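PDB 3GYC: putative glycoside hydrolase from Parabacteroides distasonis ATCC 8503, which probably hydrolyses glycosidic bonds in carbohydrates, as a cellulase-like member of the TIM-barrel glycoside hydrolases. Local coordinates for residues Arg200-His214 with Cys225-Met237. Numbering follows the deposited sequence.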
# COMPACT_ATOMS: atom_id res chain seq x y z
N ARG A 200 -11.68 -2.67 17.63
CA ARG A 200 -12.67 -1.64 17.97
C ARG A 200 -13.10 -1.60 19.43
O ARG A 200 -13.68 -0.59 19.87
CB ARG A 200 -13.85 -1.74 17.03
CG ARG A 200 -13.44 -1.45 15.61
CD ARG A 200 -14.60 -1.42 14.63
NE ARG A 200 -14.13 -1.15 13.27
CZ ARG A 200 -14.22 -1.97 12.23
NH1 ARG A 200 -14.80 -3.14 12.33
NH2 ARG A 200 -13.73 -1.60 11.06
N GLN A 201 -12.84 -2.66 20.19
CA GLN A 201 -13.11 -2.64 21.63
C GLN A 201 -12.19 -1.64 22.32
O GLN A 201 -12.47 -1.19 23.42
CB GLN A 201 -12.81 -4.00 22.24
CG GLN A 201 -13.78 -5.08 21.86
CD GLN A 201 -13.36 -6.41 22.41
OE1 GLN A 201 -12.23 -6.58 22.86
NE2 GLN A 201 -14.27 -7.37 22.37
N VAL A 202 -11.05 -1.36 21.69
CA VAL A 202 -10.08 -0.43 22.21
C VAL A 202 -10.04 0.89 21.41
O VAL A 202 -9.95 1.98 21.99
CB VAL A 202 -8.69 -1.12 22.23
CG1 VAL A 202 -7.64 -0.17 22.71
CG2 VAL A 202 -8.73 -2.42 23.10
N TYR A 203 -10.11 0.81 20.08
CA TYR A 203 -10.04 2.00 19.21
C TYR A 203 -11.24 2.06 18.29
O TYR A 203 -11.13 1.89 17.10
CB TYR A 203 -8.76 1.98 18.37
CG TYR A 203 -7.51 1.97 19.18
CD1 TYR A 203 -7.08 3.11 19.83
CD2 TYR A 203 -6.76 0.83 19.32
CE1 TYR A 203 -5.96 3.12 20.59
CE2 TYR A 203 -5.60 0.82 20.11
CZ TYR A 203 -5.21 1.97 20.73
OH TYR A 203 -4.08 2.02 21.50
N PRO A 204 -12.42 2.35 18.86
CA PRO A 204 -13.66 2.34 18.05
C PRO A 204 -13.70 3.35 16.89
O PRO A 204 -14.37 3.09 15.89
CB PRO A 204 -14.76 2.64 19.09
CG PRO A 204 -14.06 3.36 20.20
CD PRO A 204 -12.66 2.80 20.25
N ASP A 205 -12.98 4.46 17.02
CA ASP A 205 -12.99 5.51 16.00
C ASP A 205 -11.84 5.45 14.98
O ASP A 205 -11.76 6.30 14.12
CB ASP A 205 -12.98 6.88 16.68
CG ASP A 205 -14.17 7.08 17.60
OD1 ASP A 205 -15.19 6.35 17.45
OD2 ASP A 205 -14.09 7.97 18.48
N MSE A 206 -10.94 4.48 15.11
CA MSE A 206 -9.84 4.33 14.14
C MSE A 206 -10.37 3.58 12.89
O MSE A 206 -11.08 2.61 13.02
CB MSE A 206 -8.64 3.61 14.79
CG MSE A 206 -7.46 3.35 13.89
SE MSE A 206 -6.52 4.98 13.37
CE MSE A 206 -5.42 5.26 14.99
N PRO A 207 -10.07 4.07 11.67
CA PRO A 207 -10.47 3.33 10.48
C PRO A 207 -9.60 2.09 10.31
O PRO A 207 -8.37 2.20 10.23
CB PRO A 207 -10.24 4.31 9.32
CG PRO A 207 -10.03 5.62 9.94
CD PRO A 207 -9.62 5.43 11.36
N PHE A 208 -10.23 0.93 10.29
CA PHE A 208 -9.55 -0.35 10.12
C PHE A 208 -9.98 -1.05 8.86
O PHE A 208 -11.14 -0.98 8.45
CB PHE A 208 -9.86 -1.29 11.29
CG PHE A 208 -9.24 -0.86 12.60
CD1 PHE A 208 -7.86 -0.98 12.80
CD2 PHE A 208 -10.02 -0.40 13.63
CE1 PHE A 208 -7.27 -0.60 14.01
CE2 PHE A 208 -9.44 -0.01 14.83
CZ PHE A 208 -8.05 -0.10 15.00
N LEU A 209 -9.04 -1.78 8.26
CA LEU A 209 -9.30 -2.55 7.05
C LEU A 209 -8.23 -3.61 6.86
O LEU A 209 -7.33 -3.73 7.68
CB LEU A 209 -9.23 -1.62 5.83
CG LEU A 209 -7.82 -1.15 5.44
CD1 LEU A 209 -7.74 -0.93 3.95
CD2 LEU A 209 -7.40 0.07 6.28
N TYR A 210 -8.38 -4.39 5.78
CA TYR A 210 -7.34 -5.25 5.24
C TYR A 210 -7.27 -4.85 3.77
O TYR A 210 -8.32 -4.59 3.15
CB TYR A 210 -7.67 -6.72 5.33
CG TYR A 210 -7.51 -7.41 6.67
CD1 TYR A 210 -8.36 -7.14 7.73
CD2 TYR A 210 -6.57 -8.43 6.84
CE1 TYR A 210 -8.25 -7.84 8.95
CE2 TYR A 210 -6.45 -9.12 8.04
CZ TYR A 210 -7.30 -8.83 9.08
OH TYR A 210 -7.18 -9.51 10.26
N SER A 211 -6.06 -4.76 3.19
CA SER A 211 -5.91 -4.33 1.80
C SER A 211 -5.86 -5.53 0.85
O SER A 211 -5.32 -6.58 1.19
CB SER A 211 -4.69 -3.45 1.60
OG SER A 211 -3.47 -4.09 1.92
N PHE A 212 -6.42 -5.33 -0.33
CA PHE A 212 -6.57 -6.36 -1.33
C PHE A 212 -6.03 -6.00 -2.73
O PHE A 212 -5.95 -4.82 -3.10
CB PHE A 212 -8.05 -6.68 -1.49
CG PHE A 212 -8.79 -6.96 -0.19
CD1 PHE A 212 -8.25 -7.75 0.80
CD2 PHE A 212 -10.10 -6.50 -0.04
CE1 PHE A 212 -8.93 -8.01 1.95
CE2 PHE A 212 -10.81 -6.77 1.11
CZ PHE A 212 -10.22 -7.53 2.11
N ASP A 213 -5.63 -7.03 -3.49
CA ASP A 213 -5.22 -6.87 -4.88
C ASP A 213 -6.06 -7.73 -5.86
O ASP A 213 -5.86 -7.65 -7.07
CB ASP A 213 -3.74 -7.19 -5.07
CG ASP A 213 -3.39 -8.65 -4.70
OD1 ASP A 213 -4.23 -9.36 -4.10
OD2 ASP A 213 -2.25 -9.08 -5.01
N HIS A 214 -7.00 -8.53 -5.34
CA HIS A 214 -7.85 -9.36 -6.20
C HIS A 214 -8.58 -8.46 -7.22
O HIS A 214 -9.22 -7.45 -6.84
CB HIS A 214 -8.86 -10.12 -5.36
CG HIS A 214 -9.47 -11.27 -6.09
ND1 HIS A 214 -10.63 -11.15 -6.82
CD2 HIS A 214 -9.06 -12.54 -6.24
CE1 HIS A 214 -10.91 -12.31 -7.38
NE2 HIS A 214 -9.98 -13.17 -7.04
N CYS A 225 -18.88 -7.32 3.76
CA CYS A 225 -17.58 -6.86 4.20
C CYS A 225 -17.75 -5.45 4.75
O CYS A 225 -16.83 -4.60 4.67
CB CYS A 225 -16.58 -6.93 3.05
SG CYS A 225 -17.07 -6.01 1.59
N SER A 226 -18.93 -5.23 5.33
CA SER A 226 -19.31 -3.96 5.91
C SER A 226 -18.40 -3.59 7.07
O SER A 226 -18.30 -2.42 7.40
CB SER A 226 -20.77 -3.98 6.38
OG SER A 226 -20.99 -4.94 7.40
N PHE A 227 -17.75 -4.59 7.68
CA PHE A 227 -16.79 -4.41 8.78
C PHE A 227 -15.49 -3.69 8.37
O PHE A 227 -14.64 -3.43 9.23
CB PHE A 227 -16.45 -5.77 9.44
CG PHE A 227 -15.98 -6.82 8.46
CD1 PHE A 227 -14.67 -6.85 8.04
CD2 PHE A 227 -16.85 -7.78 7.98
CE1 PHE A 227 -14.22 -7.82 7.12
CE2 PHE A 227 -16.42 -8.75 7.06
CZ PHE A 227 -15.09 -8.77 6.64
N LEU A 228 -15.30 -3.44 7.08
CA LEU A 228 -14.16 -2.67 6.59
C LEU A 228 -14.58 -1.20 6.58
O LEU A 228 -15.66 -0.87 6.10
CB LEU A 228 -13.78 -3.10 5.18
CG LEU A 228 -13.36 -4.56 5.03
CD1 LEU A 228 -13.19 -4.93 3.56
CD2 LEU A 228 -12.10 -4.84 5.82
N ASP A 229 -13.74 -0.33 7.13
CA ASP A 229 -14.05 1.12 7.21
C ASP A 229 -13.70 1.86 5.91
O ASP A 229 -14.16 2.98 5.67
CB ASP A 229 -13.30 1.75 8.38
CG ASP A 229 -13.81 1.30 9.76
OD1 ASP A 229 -15.05 1.01 9.87
OD2 ASP A 229 -13.01 1.25 10.77
N LEU A 230 -12.82 1.25 5.12
CA LEU A 230 -12.36 1.76 3.83
C LEU A 230 -11.81 0.61 3.00
O LEU A 230 -11.58 -0.48 3.51
CB LEU A 230 -11.28 2.82 4.00
CG LEU A 230 -10.00 2.46 4.72
CD1 LEU A 230 -8.73 3.01 4.05
CD2 LEU A 230 -10.05 2.88 6.21
N TYR A 231 -11.59 0.84 1.72
CA TYR A 231 -10.99 -0.17 0.90
C TYR A 231 -9.66 0.41 0.39
O TYR A 231 -9.61 1.57 -0.06
CB TYR A 231 -11.84 -0.61 -0.33
CG TYR A 231 -13.29 -0.95 -0.10
CD1 TYR A 231 -13.75 -1.46 1.11
CD2 TYR A 231 -14.21 -0.81 -1.15
CE1 TYR A 231 -15.10 -1.76 1.29
CE2 TYR A 231 -15.54 -1.15 -0.98
CZ TYR A 231 -15.97 -1.63 0.22
OH TYR A 231 -17.28 -1.93 0.37
N GLU A 232 -8.59 -0.38 0.52
CA GLU A 232 -7.27 -0.00 -0.00
C GLU A 232 -7.06 -1.03 -1.10
O GLU A 232 -6.76 -2.16 -0.80
CB GLU A 232 -6.19 -0.03 1.10
CG GLU A 232 -4.97 0.91 0.82
CD GLU A 232 -3.80 0.28 0.07
OE1 GLU A 232 -3.21 -0.70 0.58
OE2 GLU A 232 -3.39 0.80 -1.00
N HIS A 233 -7.26 -0.66 -2.36
CA HIS A 233 -7.22 -1.61 -3.44
C HIS A 233 -6.08 -1.30 -4.39
O HIS A 233 -5.88 -0.15 -4.78
CB HIS A 233 -8.55 -1.68 -4.19
CG HIS A 233 -8.80 -3.03 -4.77
ND1 HIS A 233 -9.43 -4.03 -4.06
CD2 HIS A 233 -8.38 -3.59 -5.93
CE1 HIS A 233 -9.44 -5.14 -4.78
NE2 HIS A 233 -8.80 -4.90 -5.92
N HIS A 234 -5.31 -2.33 -4.73
CA HIS A 234 -4.15 -2.16 -5.58
C HIS A 234 -4.55 -2.42 -7.02
O HIS A 234 -5.18 -3.44 -7.30
CB HIS A 234 -3.01 -3.07 -5.12
CG HIS A 234 -2.63 -2.87 -3.67
ND1 HIS A 234 -1.78 -3.73 -3.00
CD2 HIS A 234 -3.00 -1.91 -2.78
CE1 HIS A 234 -1.60 -3.27 -1.77
NE2 HIS A 234 -2.35 -2.20 -1.59
N ILE A 235 -4.23 -1.48 -7.91
CA ILE A 235 -4.69 -1.52 -9.31
C ILE A 235 -3.58 -1.19 -10.27
O ILE A 235 -3.07 -0.07 -10.27
CB ILE A 235 -5.83 -0.50 -9.56
CG1 ILE A 235 -7.06 -0.84 -8.75
CG2 ILE A 235 -6.27 -0.46 -11.05
CD1 ILE A 235 -8.17 0.23 -8.81
N TRP A 236 -3.24 -2.15 -11.12
CA TRP A 236 -2.25 -1.94 -12.17
C TRP A 236 -2.75 -2.39 -13.53
O TRP A 236 -3.34 -3.46 -13.64
CB TRP A 236 -1.02 -2.75 -11.90
CG TRP A 236 -0.23 -2.39 -10.67
CD1 TRP A 236 0.71 -1.40 -10.54
CD2 TRP A 236 -0.25 -3.09 -9.46
NE1 TRP A 236 1.26 -1.45 -9.29
CE2 TRP A 236 0.67 -2.47 -8.59
CE3 TRP A 236 -0.98 -4.20 -9.00
CZ2 TRP A 236 0.91 -2.93 -7.29
CZ3 TRP A 236 -0.75 -4.65 -7.68
CH2 TRP A 236 0.18 -4.02 -6.86
N MSE A 237 -2.48 -1.58 -14.55
CA MSE A 237 -2.74 -1.90 -15.95
C MSE A 237 -2.16 -3.26 -16.35
O MSE A 237 -2.79 -4.06 -17.09
CB MSE A 237 -2.05 -0.84 -16.81
CG MSE A 237 -2.10 -1.09 -18.35
SE MSE A 237 -0.86 -2.43 -19.13
CE MSE A 237 0.87 -1.63 -18.84
O HOH W 1 -9.61 -3.09 0.84
O HOH W 2 -6.66 -5.42 -8.29
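Arg200 NH2 reaches Asp229 and Phe227 with the edge of its guanidinium: it forms a salt bridge to Asp229 OD2 at 3.0 Å and hydrogen-bonds to Phe227 O at 2.7 Å, both partners lying near its plane. The arginine meets the aspartate from the opposite direction, the two flat groups turned 59° apart, and NH2 comes to OD2 from above the carboxylate plane. Phe208 N binds the same oxygen on its anti side at 2.8 Å, while Asp229 N returns a bond to Phe208 O; Lys388 pairs with OD1. With an alanine here instead of Arg200, Phe227 O would probably lose its arginine donors and Asp229 OD2 would keep Phe208 N but lose its ion-pair partner. Deeper in, Leu209 CD2 packs on Leu230 CG, and Leu209 CD1 presses against Glu232 CB at 3.4 Å. These segments carry strands 208-209 and 231-232, the fifth and sixth of an eight-stranded parallel TIM barrel, which closes between them through the leucines and water 1, bridging Tyr210 O and Glu232 N. The direct backbone bridge comes further along: Phe212 N donates to Glu232 O and Phe212 O accepts from His234 N. Phe212 O also sits over the centre of the His233 ring, 3.6 Å above its plane. With CG anti to the backbone N (chi1 -150°), that ring directs NE2 to His214 O at 2.7 Å; His214 O lies in the plane of the ring, while NE2 stands above the carbonyl plane, and the bond is bent. Tyr220 holds ND1. Glu232 brings OE1 near Ser211 CB and accepts from His234 NE2 at 2.8 Å, on the syn side of OE1 but tilted well out of the carboxylate plane. Thr304 binds Glu232 OE2, Glu161 binds His234 ND1, and Ser211 OG pairs with Asp157.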